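Local coordinates for protein KLLA0F20702p (Kluyveromyces lactis, PDB 5Y5A) that probably helps recruit telomerase to telomeres as the Est1 subunit, through its association with Cdc13, at residues K304-I317 with L346-M360. Residues are numbered along the deposited sequence; the frame is centred on the assembly and turned at random.
Sequences KKRIINMEIMEFYI and LFDKIEIRYIKNISM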
loop_
_atom_site.group_PDB
_atom_site.type_symbol
_atom_site.label_atom_id
_atom_site.label_comp_id
_atom_site.label_asym_id
_atom_site.label_seq_id
_atom_site.Cartn_x
_atom_site.Cartn_y
_atom_site.Cartn_z
ATOM N N LYS A 304 14.436 11.634 -23.121
ATOM C CA LYS A 304 13.012 11.311 -23.073
ATOM C C LYS A 304 12.742 9.838 -23.357
ATOM O O LYS A 304 11.714 9.487 -23.946
ATOM C CB LYS A 304 12.228 12.186 -24.049
ATOM C CG LYS A 304 12.357 13.666 -23.749
ATOM C CD LYS A 304 11.332 14.488 -24.492
ATOM C CE LYS A 304 11.436 15.947 -24.090
ATOM N NZ LYS A 304 10.215 16.711 -24.456
ATOM N N LYS A 305 13.674 8.984 -22.940
ATOM C CA LYS A 305 13.407 7.558 -22.836
ATOM C C LYS A 305 12.321 7.356 -21.790
ATOM O O LYS A 305 12.277 8.073 -20.786
ATOM C CB LYS A 305 14.660 6.786 -22.444
ATOM C CG LYS A 305 15.845 7.000 -23.357
ATOM C CD LYS A 305 17.092 6.402 -22.731
ATOM C CE LYS A 305 18.331 6.695 -23.558
ATOM N NZ LYS A 305 19.545 6.134 -22.910
ATOM N N ARG A 306 11.458 6.383 -22.034
ATOM C CA ARG A 306 10.351 6.050 -21.157
ATOM C C ARG A 306 10.766 5.896 -19.720
ATOM O O ARG A 306 10.051 6.267 -18.817
ATOM C CB ARG A 306 9.717 4.735 -21.604
ATOM C CG ARG A 306 8.373 4.401 -20.959
ATOM C CD ARG A 306 8.554 3.638 -19.669
ATOM N NE ARG A 306 8.121 2.256 -19.760
ATOM C CZ ARG A 306 7.333 1.674 -18.863
ATOM N NH1 ARG A 306 6.977 0.414 -19.009
ATOM N NH2 ARG A 306 6.895 2.351 -17.819
ATOM N N ILE A 307 11.928 5.322 -19.521
ATOM C CA ILE A 307 12.429 5.052 -18.179
ATOM C C ILE A 307 12.614 6.363 -17.414
ATOM O O ILE A 307 12.415 6.420 -16.202
ATOM C CB ILE A 307 13.760 4.261 -18.211
ATOM C CG1 ILE A 307 14.115 3.760 -16.809
ATOM C CG2 ILE A 307 14.889 5.102 -18.780
ATOM C CD1 ILE A 307 13.147 2.727 -16.261
ATOM N N ILE A 308 12.966 7.422 -18.135
ATOM C CA ILE A 308 13.139 8.734 -17.535
ATOM C C ILE A 308 11.789 9.385 -17.242
ATOM O O ILE A 308 11.607 9.984 -16.182
ATOM C CB ILE A 308 13.968 9.656 -18.443
ATOM C CG1 ILE A 308 15.293 8.986 -18.808
ATOM C CG2 ILE A 308 14.200 11.000 -17.772
ATOM C CD1 ILE A 308 16.121 8.579 -17.609
ATOM N N ASN A 309 10.849 9.267 -18.181
ATOM C CA ASN A 309 9.504 9.802 -17.982
ATOM C C ASN A 309 8.888 9.151 -16.752
ATOM O O ASN A 309 8.312 9.825 -15.895
ATOM C CB ASN A 309 8.604 9.567 -19.211
ATOM C CG ASN A 309 9.184 10.131 -20.492
ATOM O OD1 ASN A 309 9.785 11.201 -20.505
ATOM N ND2 ASN A 309 8.999 9.406 -21.588
ATOM N N MET A 310 9.027 7.834 -16.667
ATOM C CA MET A 310 8.526 7.091 -15.517
ATOM C C MET A 310 9.164 7.556 -14.205
ATOM O O MET A 310 8.470 7.744 -13.216
ATOM C CB MET A 310 8.760 5.590 -15.695
ATOM C CG MET A 310 8.215 4.754 -14.530
ATOM S SD MET A 310 7.901 3.037 -14.972
ATOM C CE MET A 310 9.473 2.588 -15.696
ATOM N N GLU A 311 10.479 7.745 -14.188
ATOM C CA GLU A 311 11.131 8.128 -12.938
ATOM C C GLU A 311 10.736 9.545 -12.512
ATOM O O GLU A 311 10.574 9.818 -11.324
ATOM C CB GLU A 311 12.642 7.983 -13.061
ATOM C CG GLU A 311 13.073 6.522 -13.037
ATOM C CD GLU A 311 14.567 6.331 -13.218
ATOM O OE1 GLU A 311 15.267 7.320 -13.519
ATOM O OE2 GLU A 311 15.040 5.184 -13.058
ATOM N N ILE A 312 10.543 10.435 -13.479
ATOM C CA ILE A 312 10.030 11.769 -13.177
ATOM C C ILE A 312 8.649 11.705 -12.514
ATOM O O ILE A 312 8.369 12.434 -11.559
ATOM C CB ILE A 312 9.958 12.637 -14.442
ATOM C CG1 ILE A 312 11.376 12.944 -14.927
ATOM C CG2 ILE A 312 9.193 13.927 -14.171
ATOM C CD1 ILE A 312 11.433 13.824 -16.132
ATOM N N MET A 313 7.790 10.819 -12.999
ATOM C CA MET A 313 6.455 10.709 -12.417
ATOM C C MET A 313 6.507 10.070 -11.036
ATOM O O MET A 313 5.711 10.412 -10.172
ATOM C CB MET A 313 5.528 9.929 -13.341
ATOM C CG MET A 313 5.340 10.612 -14.684
ATOM S SD MET A 313 4.117 9.801 -15.706
ATOM C CE MET A 313 4.833 10.053 -17.330
ATOM N N GLU A 314 7.459 9.167 -10.816
ATOM C CA GLU A 314 7.624 8.575 -9.493
ATOM C C GLU A 314 8.204 9.583 -8.491
ATOM O O GLU A 314 7.828 9.597 -7.332
ATOM C CB GLU A 314 8.527 7.341 -9.555
ATOM C CG GLU A 314 8.655 6.658 -8.212
ATOM C CD GLU A 314 9.748 5.612 -8.174
ATOM O OE1 GLU A 314 10.201 5.196 -9.249
ATOM O OE2 GLU A 314 10.147 5.204 -7.063
ATOM N N PHE A 315 9.116 10.431 -8.943
ATOM C CA PHE A 315 9.852 11.279 -8.020
ATOM C C PHE A 315 9.339 12.703 -7.862
ATOM O O PHE A 315 9.385 13.243 -6.766
ATOM C CB PHE A 315 11.319 11.334 -8.436
ATOM C CG PHE A 315 12.103 10.135 -8.016
ATOM C CD1 PHE A 315 12.058 8.962 -8.753
ATOM C CD2 PHE A 315 12.875 10.170 -6.870
ATOM C CE1 PHE A 315 12.777 7.855 -8.361
ATOM C CE2 PHE A 315 13.599 9.064 -6.475
ATOM C CZ PHE A 315 13.553 7.905 -7.223
ATOM N N TYR A 316 8.876 13.324 -8.940
ATOM C CA TYR A 316 8.644 14.762 -8.893
ATOM C C TYR A 316 7.395 15.128 -8.117
ATOM O O TYR A 316 7.183 16.295 -7.810
ATOM C CB TYR A 316 8.588 15.359 -10.305
ATOM C CG TYR A 316 9.970 15.617 -10.880
ATOM C CD1 TYR A 316 11.070 14.938 -10.389
ATOM C CD2 TYR A 316 10.178 16.553 -11.892
ATOM C CE1 TYR A 316 12.329 15.152 -10.889
ATOM C CE2 TYR A 316 11.461 16.781 -12.405
ATOM C CZ TYR A 316 12.529 16.071 -11.891
ATOM O OH TYR A 316 13.814 16.260 -12.369
ATOM N N ILE A 317 6.573 14.143 -7.772
ATOM C CA ILE A 317 5.427 14.437 -6.933
ATOM C C ILE A 317 5.869 14.519 -5.467
ATOM O O ILE A 317 5.170 15.081 -4.633
ATOM C CB ILE A 317 4.298 13.378 -7.091
ATOM C CG1 ILE A 317 2.968 13.920 -6.549
ATOM C CG2 ILE A 317 4.691 12.057 -6.433
ATOM C CD1 ILE A 317 1.815 12.915 -6.582
ATOM N N LEU A 346 6.159 17.388 -13.852
ATOM C CA LEU A 346 5.251 16.305 -13.484
ATOM C C LEU A 346 3.946 16.366 -14.286
ATOM O O LEU A 346 3.509 15.368 -14.845
ATOM C CB LEU A 346 4.908 16.360 -11.986
ATOM C CG LEU A 346 3.864 15.336 -11.540
ATOM C CD1 LEU A 346 4.473 13.950 -11.650
ATOM C CD2 LEU A 346 3.334 15.589 -10.125
ATOM N N PHE A 347 3.315 17.535 -14.306
ATOM C CA PHE A 347 2.030 17.684 -14.988
ATOM C C PHE A 347 2.219 17.521 -16.479
ATOM O O PHE A 347 1.378 16.916 -17.143
ATOM C CB PHE A 347 1.375 19.034 -14.662
ATOM C CG PHE A 347 0.606 19.045 -13.353
ATOM C CD1 PHE A 347 1.201 18.617 -12.176
ATOM C CD2 PHE A 347 -0.707 19.499 -13.302
ATOM C CE1 PHE A 347 0.495 18.633 -10.973
ATOM C CE2 PHE A 347 -1.423 19.513 -12.106
ATOM C CZ PHE A 347 -0.824 19.094 -10.942
ATOM N N ASP A 348 3.332 18.030 -17.007
ATOM C CA ASP A 348 3.622 17.887 -18.440
ATOM C C ASP A 348 3.845 16.427 -18.833
ATOM O O ASP A 348 3.318 15.966 -19.846
ATOM C CB ASP A 348 4.842 18.725 -18.843
ATOM C CG ASP A 348 4.521 20.212 -18.971
ATOM O OD1 ASP A 348 3.370 20.618 -18.675
ATOM O OD2 ASP A 348 5.422 20.982 -19.359
ATOM N N LYS A 349 4.627 15.700 -18.037
ATOM C CA LYS A 349 4.865 14.280 -18.302
ATOM C C LYS A 349 3.538 13.510 -18.259
ATOM O O LYS A 349 3.281 12.651 -19.095
ATOM C CB LYS A 349 5.856 13.689 -17.293
ATOM C CG LYS A 349 7.299 14.193 -17.440
ATOM C CD LYS A 349 7.825 13.949 -18.844
ATOM C CE LYS A 349 9.269 14.356 -18.980
ATOM N NZ LYS A 349 9.759 14.191 -20.380
ATOM N N ILE A 350 2.689 13.845 -17.299
ATOM C CA ILE A 350 1.386 13.189 -17.177
ATOM C C ILE A 350 0.536 13.428 -18.440
ATOM O O ILE A 350 -0.081 12.504 -18.960
ATOM C CB ILE A 350 0.642 13.665 -15.913
ATOM C CG1 ILE A 350 1.352 13.145 -14.657
ATOM C CG2 ILE A 350 -0.826 13.206 -15.913
ATOM C CD1 ILE A 350 0.727 13.616 -13.349
ATOM N N GLU A 351 0.552 14.652 -18.955
ATOM C CA GLU A 351 -0.235 15.002 -20.138
ATOM C C GLU A 351 0.319 14.355 -21.403
ATOM O O GLU A 351 -0.430 13.852 -22.238
ATOM C CB GLU A 351 -0.284 16.525 -20.295
ATOM C CG GLU A 351 -0.995 17.033 -21.521
ATOM C CD GLU A 351 -1.251 18.528 -21.444
ATOM O OE1 GLU A 351 -0.776 19.167 -20.476
ATOM O OE2 GLU A 351 -1.937 19.061 -22.334
ATOM N N ILE A 352 1.641 14.344 -21.531
ATOM C CA ILE A 352 2.283 13.917 -22.768
ATOM C C ILE A 352 2.631 12.422 -22.774
ATOM O O ILE A 352 2.667 11.785 -23.832
ATOM C CB ILE A 352 3.568 14.757 -23.021
ATOM C CG1 ILE A 352 3.212 16.245 -23.117
ATOM C CG2 ILE A 352 4.310 14.303 -24.268
ATOM C CD1 ILE A 352 4.396 17.148 -23.411
ATOM N N ARG A 353 2.877 11.856 -21.595
ATOM C CA ARG A 353 3.469 10.519 -21.517
ATOM C C ARG A 353 2.657 9.537 -20.677
ATOM O O ARG A 353 3.217 8.599 -20.114
ATOM C CB ARG A 353 4.891 10.603 -20.938
ATOM C CG ARG A 353 5.829 11.609 -21.618
ATOM C CD ARG A 353 6.253 11.164 -23.001
ATOM N NE ARG A 353 7.093 12.172 -23.645
ATOM C CZ ARG A 353 7.715 11.997 -24.806
ATOM N NH1 ARG A 353 7.601 10.852 -25.463
ATOM N NH2 ARG A 353 8.451 12.973 -25.313
ATOM N N TYR A 354 1.344 9.737 -20.586
ATOM C CA TYR A 354 0.546 8.900 -19.694
ATOM C C TYR A 354 0.390 7.463 -20.195
ATOM O O TYR A 354 0.246 6.541 -19.396
ATOM C CB TYR A 354 -0.837 9.520 -19.459
ATOM C CG TYR A 354 -1.747 9.557 -20.671
ATOM C CD1 TYR A 354 -2.485 8.439 -21.046
ATOM C CD2 TYR A 354 -1.898 10.722 -21.416
ATOM C CE1 TYR A 354 -3.324 8.468 -22.153
ATOM C CE2 TYR A 354 -2.736 10.761 -22.521
ATOM C CZ TYR A 354 -3.447 9.634 -22.879
ATOM O OH TYR A 354 -4.283 9.669 -23.966
ATOM N N ILE A 355 0.433 7.272 -21.510
ATOM C CA ILE A 355 0.092 5.979 -22.108
ATOM C C ILE A 355 0.941 4.810 -21.581
ATOM O O ILE A 355 0.403 3.805 -21.114
ATOM C CB ILE A 355 0.212 6.046 -23.634
ATOM C CG1 ILE A 355 -0.812 7.039 -24.189
ATOM C CG2 ILE A 355 0.029 4.658 -24.253
ATOM C CD1 ILE A 355 -0.745 7.193 -25.699
ATOM N N LYS A 356 2.260 4.945 -21.634
ATOM C CA LYS A 356 3.142 3.874 -21.183
ATOM C C LYS A 356 3.427 3.919 -19.676
ATOM O O LYS A 356 4.077 3.025 -19.129
ATOM C CB LYS A 356 4.455 3.929 -21.958
ATOM C CG LYS A 356 4.324 3.637 -23.458
ATOM C CD LYS A 356 5.678 3.742 -24.141
ATOM C CE LYS A 356 5.539 3.802 -25.662
ATOM N NZ LYS A 356 6.861 3.715 -26.347
ATOM N N ASN A 357 2.938 4.954 -19.001
ATOM C CA ASN A 357 3.299 5.154 -17.605
ATOM C C ASN A 357 2.092 5.262 -16.680
ATOM O O ASN A 357 2.227 5.683 -15.544
ATOM C CB ASN A 357 4.177 6.404 -17.476
ATOM C CG ASN A 357 5.478 6.288 -18.272
ATOM O OD1 ASN A 357 6.361 5.513 -17.911
ATOM N ND2 ASN A 357 5.594 7.053 -19.364
ATOM N N ILE A 358 0.922 4.845 -17.161
ATOM C CA ILE A 358 -0.326 5.058 -16.431
ATOM C C ILE A 358 -0.324 4.368 -15.063
ATOM O O ILE A 358 -0.942 4.851 -14.120
ATOM C CB ILE A 358 -1.547 4.573 -17.261
ATOM C CG1 ILE A 358 -2.851 5.096 -16.674
ATOM C CG2 ILE A 358 -1.576 3.055 -17.366
ATOM C CD1 ILE A 358 -2.972 6.608 -16.657
ATOM N N SER A 359 0.404 3.265 -14.946
ATOM C CA SER A 359 0.441 2.530 -13.694
ATOM C C SER A 359 1.095 3.361 -12.585
ATOM O O SER A 359 0.680 3.299 -11.429
ATOM C CB SER A 359 1.179 1.209 -13.876
ATOM O OG SER A 359 1.411 0.593 -12.623
ATOM N N MET A 360 2.108 4.143 -12.946
ATOM C CA MET A 360 2.780 5.017 -11.988
ATOM C C MET A 360 1.900 6.232 -11.677
ATOM O O MET A 360 1.933 6.783 -10.567
ATOM C CB MET A 360 4.157 5.456 -12.527
ATOM C CG MET A 360 4.946 6.355 -11.564
ATOM S SD MET A 360 5.292 5.563 -9.954
ATOM C CE MET A 360 6.423 4.294 -10.507
HETATM O O HOH W 1 7.959 15.260 -22.623
#
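Met313 and Asn357 interlock where helix 306-315 packs against the kinked 346-360 part of helix 339-379, the axes approaching to 9.4 Å with N-to-C directions 133° from parallel. This is knobs-into-holes packing inside the all-helical, TPR-related DNA/RNA-binding domain of Est1. Met313, long and unbranched, is a knob among Lys349, Ile350, Asn357 and Met360; its CE reaches the kink, 3.5 Å from both Lys349 O and Arg353 O. Asn357 is the return knob, among Arg306, Asn309, Met310 and Met313. Its backbone N turns to Tyr354 O, and ND2 instead serves Arg353 O (2.9 Å, 170°), in the carbonyl plane; OD1 accepts from Arg306 NH2, above its carbonyl plane, while Lys356 O lies over one guanidinium face. A leucine in its place would probably leave Arg353 O without this donor and the loosely ordered Arg306 without this bond. Toward Tyr316 and Ile317, Leu346's forked end reaches two residues, CD1 meeting Met313 CA and CD2 Ile317 CB. Met360 lays its sulfur along aliphatic Glu314, whose carboxylate accepts a hydrogen bond from Asn253 N. Lys349, bent at chi2 (-56°), packs its aliphatic CE 3.6 Å from Ile312 CD1; its buried ammonium needs acceptors, and NZ donates to Asn309 OD1 at 3.0 Å and to a water also held by Lys304 NZ.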